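Local coordinates for filamentous hemagglutinin (Bordetella pertussis, PDB 1RWR), which is a secreted adhesin whose N-terminal beta-helical secretion domain probably directs its export through the two-partner secretion pathway, at residues 124-129 and 162-167; 136-141 and 191-196; 185-190 and 198-203. One frame throughout, in Å; residues are numbered along the deposited sequence.

Following the chain from the N terminus, 124-129 ends one strand of the long parallel sheet of the beta-helix, and 136-141 follows as part of a hairpin lying outside it. Residues 162-167 then return to 124-129, so contact 1 closes a coil of the beta-helix with 32 residues between its segments. The next strand of that sheet holds 185-190; directly after it, 191-196 pairs back to 136-141, and contact 2 therefore crosses contact 1. Contact 3 closes a short loop of seven residues and crosses contact 2, while contacts 1 and 3 come in series. Together they tie the parallel wall at strands 119-125, 159-164 and 183-188 to a four-stranded antiparallel sheet.

Contact 1: 124-129 and 162-167; sequences LTTGRP and VVARLV
Two donors from 124-129 converge on the carbonyl oxygen of Val163. Thr126 N reaches Val163 O at 3.0 Å, within the carbonyl plane, while the hydroxyl Thr125 OG1 gives its proton to the same Val163 O at 2.8 Å, tilted 30° from that plane. A chi1 of -172° brings OG1 there by turning it to the far side from its own amide nitrogen; the parallel pairing of Thr125 with Val163 sets their side chains side by side, pointing the same way. The hydroxyl is used twice: it also accepts from Gly127 N (2.9 Å to Thr125 OG1), the bond that defines an ST turn. A threonine suits this place because its branched CB favours the extended chain while its hydroxyl serves the polar backbone where the strand ends and the chain turns away. One residue earlier, the parallel pairing is regular: Val163 N donates to Leu124 O at 2.9 Å. Thr126 OG1 sits 3.4 Å from Ala164 CB, whose small methyl admits it so closely. Arg165 N makes only a weak bond to Thr126 OG1, at 3.5 Å; the stronger partner of that hydroxyl is the carbonyl of Gln142. The side chain of Arg165 leads away from 124-129, to a salt bridge with Asp236 and the carbonyls of Gln141 and Ala207. Leu124 and Val162 face the interior of the beta-helix, touching Ile103 and Val145 respectively; Thr125 and Val163 face the other way, against Val140 of strand 135-140. The contact thus joins neighbouring strands 119-125 and 159-164 in the middle of the parallel wall, beneath the antiparallel sheet.

Contact 2: 136-141 and 191-196; sequences IGLDVQ and NRYDHA
Asp139 and Arg192 meet side-on, in a two-pronged salt bridge. Arg192 NE points at Asp139 OD1 (2.8 Å, 175° at the hydrogen), and Arg192 NH2 reaches Asp139 OD2 at 2.9 Å on its syn lone pair. Carboxylate and guanidinium are only 20° apart in plane, so the two bonds also fix the rotation of both groups. A bend in the arginine chain at chi3 (-76°) turns the guanidinium back toward the opposite strand. Directly opposite each other in a non-hydrogen-bonded pair, both residues reach solvent in part, as suits charged groups. Gly137, on the same face, brings no side chain against Arg192 CZ. The face turned to the parallel wall is mostly buried and carries Leu138, Val140, Tyr193 and Asn191. Leu138 and Tyr193 form a hydrogen-bonded pair, with Leu138 CB 4.2 Å from Tyr193 CB and Leu138 CD1 at the edge of the phenol ring. That ring leads away from the leucine and carries its hydroxyl to Asp161, a buried polar end with a partner of its own. Farther along, Val140 N donates to Asn191 O at 2.8 Å. At the end of the pairing His195 N donates to Ile136 O (2.9 Å), and Ile136 CB rests 3.8 Å from His195 CB. A water binds there too, accepting from Ile136 N and Ala196 N and donating to Asp194 OD1; the other carboxylate oxygen of Asp194 is held by Thr197. The whole is the central antiparallel pairing of a four-stranded sheet made by two hairpins, 128-132 with 135-140 and 191-194 with 199-202, lying outside the beta-helix with this buried face against the parallel wall.

Contact 3: 185-190 and 198-203; sequences AVVAGA and RRATPI
Ala185 sets its methyl against the guanidinium of Arg198, with Ala185 CB 3.6 Å from Arg198 NH2. Because alanine is so short, it leaves room beside an arginine whose charged end is occupied by a salt bridge to Asp161 and a cation-pi contact with Tyr159. Val186 turns inward, to Ile217 in the core of the beta-helix. Val187 faces 198-203 again: its CG1 approaches Ala200 CB at 3.9 Å, and Tyr193 touches both residues. Ala188, like Val186, packs inward. At Gly189 the chain takes a positive phi of 113°, where a beta carbon would jam against the preceding carbonyl oxygen; glycine is therefore the natural residue for this corner. Beyond it Ala190 offers its carbonyl: Ile203 N donates to Ala190 O at 3.0 Å, coming from above the carbonyl plane, 50° out of it. Pro202 CA lies 3.3 Å from Ala190 O as well. On the side-chain side, Ile203 CG1 comes within 3.7 Å of Ala190 C. The segments run 16° apart in direction and draw together, from 9.0 Å between Ala185 CA and Arg198 CA to 5.5 Å between Ala190 CA and Ile203 CA. With one backbone hydrogen bond at the near end, Val187 on Ala200 in the middle, and at the far end a guanidinium whose charge is met by Asp161, the two stacked sheet layers meet mainly through side chains.

Contact 1: 124-129 and 162-167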
loop_
_atom_site.group_PDB
_atom_site.type_symbol
_atom_site.label_atom_id
_atom_site.label_comp_id
_atom_site.label_asym_id
_atom_site.label_seq_id
_atom_site.Cartn_x
_atom_site.Cartn_y
_atom_site.Cartn_z
ATOM N N LEU A 124 1.267 1.106 1.441
ATOM C CA LEU A 124 2.522 0.397 1.651
ATOM C C LEU A 124 3.538 1.033 0.744
ATOM O O LEU A 124 3.314 1.134 -0.468
ATOM C CB LEU A 124 2.370 -1.073 1.306
ATOM C CG LEU A 124 1.294 -1.801 2.088
ATOM C CD1 LEU A 124 1.326 -3.302 1.688
ATOM C CD2 LEU A 124 1.489 -1.597 3.601
ATOM N N THR A 125 4.642 1.499 1.308
ATOM C CA THR A 125 5.576 2.290 0.525
ATOM C C THR A 125 7.029 1.996 0.881
ATOM O O THR A 125 7.357 1.672 2.022
ATOM C CB THR A 125 5.220 3.828 0.621
ATOM O OG1 THR A 125 6.033 4.556 -0.298
ATOM C CG2 THR A 125 5.558 4.381 1.988
ATOM N N THR A 126 7.909 2.101 -0.110
ATOM C CA THR A 126 9.343 2.177 0.180
ATOM C C THR A 126 9.846 3.610 0.117
ATOM O O THR A 126 11.055 3.833 0.169
ATOM C CB THR A 126 10.172 1.318 -0.771
ATOM O OG1 THR A 126 9.997 1.792 -2.128
ATOM C CG2 THR A 126 9.679 -0.093 -0.725
ATOM N N GLY A 127 8.941 4.576 0.047
ATOM C CA GLY A 127 9.325 5.984 0.153
ATOM C C GLY A 127 9.743 6.423 1.541
ATOM O O GLY A 127 9.238 5.912 2.561
ATOM N N ARG A 128 10.688 7.367 1.595
ATOM C CA ARG A 128 11.028 8.025 2.826
ATOM C C ARG A 128 10.014 9.152 3.090
ATOM O O ARG A 128 9.854 10.035 2.259
ATOM C CB ARG A 128 12.443 8.592 2.737
ATOM C CG ARG A 128 12.873 9.315 3.937
ATOM C CD ARG A 128 13.005 8.414 5.135
ATOM N NE ARG A 128 14.149 7.480 5.060
ATOM C CZ ARG A 128 14.210 6.332 5.706
ATOM N NH1 ARG A 128 13.173 5.901 6.470
ATOM N NH2 ARG A 128 15.300 5.593 5.585
ATOM N N PRO A 129 9.337 9.126 4.236
ATOM C CA PRO A 129 8.311 10.144 4.504
ATOM C C PRO A 129 8.887 11.481 4.889
ATOM O O PRO A 129 9.855 11.515 5.629
ATOM C CB PRO A 129 7.542 9.609 5.697
ATOM C CG PRO A 129 8.164 8.318 6.046
ATOM C CD PRO A 129 9.422 8.139 5.313
ATOM N N VAL A 162 0.101 0.947 -3.180
ATOM C CA VAL A 162 1.451 0.382 -3.096
ATOM C C VAL A 162 2.349 1.313 -3.906
ATOM O O VAL A 162 2.140 1.490 -5.114
ATOM C CB VAL A 162 1.534 -1.007 -3.693
ATOM C CG1 VAL A 162 2.969 -1.500 -3.659
ATOM C CG2 VAL A 162 0.655 -1.988 -2.960
ATOM N N VAL A 163 3.312 1.945 -3.227
ATOM C CA VAL A 163 4.119 3.021 -3.812
ATOM C C VAL A 163 5.602 2.730 -3.565
ATOM O O VAL A 163 6.076 2.789 -2.439
ATOM C CB VAL A 163 3.698 4.383 -3.189
ATOM C CG1 VAL A 163 4.427 5.529 -3.887
ATOM C CG2 VAL A 163 2.181 4.564 -3.300
ATOM N N ALA A 164 6.327 2.329 -4.594
ATOM C CA ALA A 164 7.674 1.760 -4.403
ATOM C C ALA A 164 8.485 1.962 -5.656
ATOM O O ALA A 164 7.947 2.382 -6.700
ATOM C CB ALA A 164 7.591 0.278 -4.064
ATOM N N ARG A 165 9.788 1.676 -5.592
ATOM C CA ARG A 165 10.588 1.832 -6.785
ATOM C C ARG A 165 10.215 0.758 -7.787
ATOM O O ARG A 165 10.060 1.043 -8.960
ATOM C CB ARG A 165 12.082 1.833 -6.475
ATOM C CG ARG A 165 12.968 2.314 -7.643
ATOM C CD ARG A 165 12.806 3.834 -7.895
ATOM N NE ARG A 165 13.363 4.314 -9.156
ATOM C CZ ARG A 165 14.644 4.731 -9.351
ATOM N NH1 ARG A 165 15.574 4.607 -8.425
ATOM N NH2 ARG A 165 15.001 5.204 -10.535
ATOM N N LEU A 166 10.111 -0.460 -7.292
ATOM C CA LEU A 166 9.643 -1.615 -8.058
ATOM C C LEU A 166 8.534 -2.331 -7.308
ATOM O O LEU A 166 8.500 -2.356 -6.079
ATOM C CB LEU A 166 10.780 -2.618 -8.264
ATOM C CG LEU A 166 12.042 -2.130 -8.991
ATOM C CD1 LEU A 166 13.094 -3.251 -8.958
ATOM C CD2 LEU A 166 11.782 -1.667 -10.438
ATOM N N VAL A 167 7.660 -2.991 -8.047
ATOM C CA VAL A 167 6.562 -3.730 -7.428
ATOM C C VAL A 167 6.410 -5.077 -8.124
ATOM O O VAL A 167 6.396 -5.141 -9.348
ATOM C CB VAL A 167 5.233 -2.959 -7.441
ATOM C CG1 VAL A 167 4.132 -3.770 -6.734
ATOM C CG2 VAL A 167 5.380 -1.615 -6.821
#

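Contact 2: 136-141 and 191-196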
loop_
_atom_site.group_PDB
_atom_site.type_symbol
_atom_site.label_atom_id
_atom_site.label_comp_id
_atom_site.label_asym_id
_atom_site.label_seq_id
_atom_site.Cartn_x
_atom_site.Cartn_y
_atom_site.Cartn_z
ATOM N N ILE A 136 1.788 14.641 4.233
ATOM C CA ILE A 136 2.769 13.576 4.188
ATOM C C ILE A 136 3.207 13.388 2.741
ATOM O O ILE A 136 2.390 13.093 1.876
ATOM C CB ILE A 136 2.156 12.259 4.677
ATOM C CG1 ILE A 136 1.600 12.374 6.117
ATOM C CG2 ILE A 136 3.205 11.172 4.580
ATOM C CD1 ILE A 136 0.820 11.222 6.566
ATOM N N GLY A 137 4.486 13.581 2.461
ATOM C CA GLY A 137 5.059 13.262 1.158
ATOM C C GLY A 137 5.924 12.035 1.298
ATOM O O GLY A 137 6.545 11.809 2.341
ATOM N N LEU A 138 5.926 11.205 0.269
ATOM C CA LEU A 138 6.689 9.969 0.279
ATOM C C LEU A 138 7.674 10.040 -0.854
ATOM O O LEU A 138 7.265 10.042 -2.012
ATOM C CB LEU A 138 5.741 8.781 0.057
ATOM C CG LEU A 138 4.686 8.620 1.156
ATOM C CD1 LEU A 138 3.640 7.608 0.775
ATOM C CD2 LEU A 138 5.329 8.278 2.510
ATOM N N ASP A 139 8.961 10.077 -0.557
ATOM C CA ASP A 139 9.968 10.202 -1.606
ATOM C C ASP A 139 10.543 8.833 -1.880
ATOM O O ASP A 139 11.369 8.317 -1.136
ATOM C CB ASP A 139 11.069 11.157 -1.198
ATOM C CG ASP A 139 10.608 12.564 -1.232
ATOM O OD1 ASP A 139 9.831 12.900 -2.155
ATOM O OD2 ASP A 139 10.963 13.367 -0.350
ATOM N N VAL A 140 10.077 8.278 -2.973
ATOM C CA VAL A 140 10.517 6.963 -3.407
ATOM C C VAL A 140 11.760 7.067 -4.272
ATOM O O VAL A 140 11.706 7.596 -5.384
ATOM C CB VAL A 140 9.401 6.241 -4.218
ATOM C CG1 VAL A 140 9.897 4.874 -4.591
ATOM C CG2 VAL A 140 8.123 6.161 -3.395
ATOM N N GLN A 141 12.861 6.528 -3.777
ATOM C CA GLN A 141 14.091 6.431 -4.550
ATOM C C GLN A 141 14.623 5.013 -4.647
ATOM O O GLN A 141 15.484 4.751 -5.472
ATOM C CB GLN A 141 15.150 7.345 -3.968
ATOM C CG GLN A 141 14.711 8.804 -4.098
ATOM C CD GLN A 141 15.689 9.717 -3.496
ATOM O OE1 GLN A 141 15.787 9.796 -2.274
ATOM N NE2 GLN A 141 16.467 10.374 -4.327
ATOM N N ASN A 191 9.530 8.718 -7.499
ATOM C CA ASN A 191 8.430 9.663 -7.371
ATOM C C ASN A 191 8.364 10.280 -6.006
ATOM O O ASN A 191 8.683 9.654 -5.016
ATOM C CB ASN A 191 7.072 8.964 -7.588
ATOM C CG ASN A 191 6.842 8.509 -9.020
ATOM O OD1 ASN A 191 6.798 9.311 -9.940
ATOM N ND2 ASN A 191 6.677 7.199 -9.198
ATOM N N ARG A 192 7.893 11.512 -5.938
ATOM C CA ARG A 192 7.315 11.995 -4.709
ATOM C C ARG A 192 5.831 11.693 -4.830
ATOM O O ARG A 192 5.172 12.087 -5.817
ATOM C CB ARG A 192 7.486 13.511 -4.539
ATOM C CG ARG A 192 6.564 13.977 -3.387
ATOM C CD ARG A 192 6.950 15.211 -2.781
ATOM N NE ARG A 192 8.095 15.069 -1.896
ATOM C CZ ARG A 192 8.398 15.965 -0.990
ATOM N NH1 ARG A 192 7.629 17.043 -0.853
ATOM N NH2 ARG A 192 9.466 15.809 -0.250
ATOM N N TYR A 193 5.293 10.991 -3.840
ATOM C CA TYR A 193 3.862 10.736 -3.773
ATOM C C TYR A 193 3.250 11.519 -2.638
ATOM O O TYR A 193 3.622 11.347 -1.469
ATOM C CB TYR A 193 3.620 9.260 -3.552
ATOM C CG TYR A 193 2.214 8.745 -3.810
ATOM C CD1 TYR A 193 1.706 8.666 -5.095
ATOM C CD2 TYR A 193 1.430 8.288 -2.770
ATOM C CE1 TYR A 193 0.443 8.148 -5.351
ATOM C CE2 TYR A 193 0.148 7.761 -3.020
ATOM C CZ TYR A 193 -0.315 7.677 -4.310
ATOM O OH TYR A 193 -1.527 7.097 -4.572
ATOM N N ASP A 194 2.341 12.414 -2.977
ATOM C CA ASP A 194 1.653 13.166 -1.960
ATOM C C ASP A 194 0.478 12.355 -1.410
ATOM O O ASP A 194 -0.458 12.048 -2.128
ATOM C CB ASP A 194 1.125 14.471 -2.539
ATOM C CG ASP A 194 0.386 15.256 -1.499
ATOM O OD1 ASP A 194 1.031 15.549 -0.478
ATOM O OD2 ASP A 194 -0.806 15.566 -1.560
ATOM N N HIS A 195 0.496 12.080 -0.125
ATOM C CA HIS A 195 -0.507 11.211 0.495
ATOM C C HIS A 195 -1.920 11.813 0.445
ATOM O O HIS A 195 -2.911 11.099 0.255
ATOM C CB HIS A 195 -0.101 10.903 1.932
ATOM C CG HIS A 195 -1.062 10.013 2.633
ATOM N ND1 HIS A 195 -1.039 8.633 2.505
ATOM C CD2 HIS A 195 -2.105 10.305 3.436
ATOM C CE1 HIS A 195 -2.032 8.122 3.208
ATOM N NE2 HIS A 195 -2.695 9.112 3.777
ATOM N N ALA A 196 -2.029 13.126 0.575
ATOM C CA ALA A 196 -3.380 13.712 0.569
ATOM C C ALA A 196 -4.034 13.721 -0.820
ATOM O O ALA A 196 -5.239 13.501 -0.931
ATOM C CB ALA A 196 -3.383 15.158 1.192
HETATM O O HOH W 1 -0.027 15.162 1.772
#

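Contact 3: 185-190 and 198-203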
loop_
_atom_site.group_PDB
_atom_site.type_symbol
_atom_site.label_atom_id
_atom_site.label_comp_id
_atom_site.label_asym_id
_atom_site.label_seq_id
_atom_site.Cartn_x
_atom_site.Cartn_y
_atom_site.Cartn_z
ATOM N N ALA A 185 -4.224 1.316 -6.156
ATOM C CA ALA A 185 -3.223 2.030 -6.951
ATOM C C ALA A 185 -1.874 1.429 -6.684
ATOM O O ALA A 185 -1.522 1.186 -5.525
ATOM C CB ALA A 185 -3.226 3.500 -6.626
ATOM N N VAL A 186 -1.146 1.145 -7.759
ATOM C CA VAL A 186 0.228 0.675 -7.679
ATOM C C VAL A 186 1.048 1.723 -8.453
ATOM O O VAL A 186 0.774 1.997 -9.641
ATOM C CB VAL A 186 0.407 -0.710 -8.302
ATOM C CG1 VAL A 186 1.883 -1.129 -8.251
ATOM C CG2 VAL A 186 -0.446 -1.736 -7.629
ATOM N N VAL A 187 1.988 2.361 -7.763
ATOM C CA VAL A 187 2.743 3.499 -8.310
ATOM C C VAL A 187 4.216 3.163 -8.164
ATOM O O VAL A 187 4.745 3.074 -7.022
ATOM C CB VAL A 187 2.402 4.779 -7.563
ATOM C CG1 VAL A 187 3.285 5.956 -8.021
ATOM C CG2 VAL A 187 0.904 5.099 -7.704
ATOM N N ALA A 188 4.872 2.917 -9.299
ATOM C CA ALA A 188 6.272 2.538 -9.322
ATOM C C ALA A 188 7.135 3.617 -9.919
ATOM O O ALA A 188 6.651 4.437 -10.722
ATOM C CB ALA A 188 6.459 1.233 -10.084
ATOM N N GLY A 189 8.390 3.639 -9.516
ATOM C CA GLY A 189 9.371 4.585 -10.046
ATOM C C GLY A 189 9.828 5.582 -8.995
ATOM O O GLY A 189 9.410 5.535 -7.842
ATOM N N ALA A 190 10.741 6.448 -9.412
ATOM C CA ALA A 190 11.263 7.491 -8.555
ATOM C C ALA A 190 10.277 8.628 -8.581
ATOM O O ALA A 190 10.146 9.344 -9.578
ATOM C CB ALA A 190 12.652 7.922 -9.009
ATOM N N ARG A 198 -2.910 11.816 -3.522
ATOM C CA ARG A 198 -2.535 10.591 -4.238
ATOM C C ARG A 198 -1.995 10.867 -5.640
ATOM O O ARG A 198 -2.347 10.167 -6.603
ATOM C CB ARG A 198 -3.702 9.611 -4.240
ATOM C CG ARG A 198 -4.096 9.244 -2.838
ATOM C CD ARG A 198 -5.270 8.346 -2.724
ATOM N NE ARG A 198 -5.093 7.045 -3.361
ATOM C CZ ARG A 198 -5.893 6.545 -4.278
ATOM N NH1 ARG A 198 -6.937 7.264 -4.749
ATOM N NH2 ARG A 198 -5.682 5.323 -4.739
ATOM N N ARG A 199 -1.185 11.929 -5.756
ATOM C CA ARG A 199 -0.526 12.262 -7.009
ATOM C C ARG A 199 0.970 11.980 -6.913
ATOM O O ARG A 199 1.617 12.299 -5.905
ATOM C CB ARG A 199 -0.730 13.729 -7.398
ATOM C CG ARG A 199 -2.191 14.124 -7.559
ATOM C CD ARG A 199 -2.952 13.343 -8.568
ATOM N NE ARG A 199 -2.276 13.273 -9.858
ATOM C CZ ARG A 199 -2.480 12.334 -10.777
ATOM N NH1 ARG A 199 -3.368 11.354 -10.581
ATOM N NH2 ARG A 199 -1.789 12.389 -11.916
ATOM N N ALA A 200 1.501 11.413 -7.984
ATOM C CA ALA A 200 2.927 11.125 -8.118
ATOM C C ALA A 200 3.578 12.133 -9.042
ATOM O O ALA A 200 3.101 12.367 -10.151
ATOM C CB ALA A 200 3.138 9.751 -8.665
ATOM N N THR A 201 4.689 12.696 -8.606
ATOM C CA THR A 201 5.495 13.519 -9.479
ATOM C C THR A 201 6.879 12.930 -9.522
ATOM O O THR A 201 7.442 12.663 -8.463
ATOM C CB THR A 201 5.533 14.976 -8.989
ATOM O OG1 THR A 201 6.114 15.061 -7.693
ATOM C CG2 THR A 201 4.171 15.520 -8.760
ATOM N N PRO A 202 7.428 12.691 -10.713
ATOM C CA PRO A 202 8.760 12.113 -10.812
ATOM C C PRO A 202 9.827 12.948 -10.116
ATOM O O PRO A 202 9.772 14.188 -10.095
ATOM C CB PRO A 202 8.983 11.992 -12.328
ATOM C CG PRO A 202 7.608 11.927 -12.891
ATOM C CD PRO A 202 6.824 12.870 -12.058
ATOM N N ILE A 203 10.744 12.255 -9.447
ATOM C CA ILE A 203 11.877 12.904 -8.787
ATOM C C ILE A 203 13.188 12.228 -9.238
ATOM O O ILE A 203 13.202 11.121 -9.799
ATOM C CB ILE A 203 11.733 12.882 -7.241
ATOM C CG1 ILE A 203 11.746 11.453 -6.674
ATOM C CG2 ILE A 203 10.502 13.671 -6.787
ATOM C CD1 ILE A 203 11.746 11.400 -5.172
#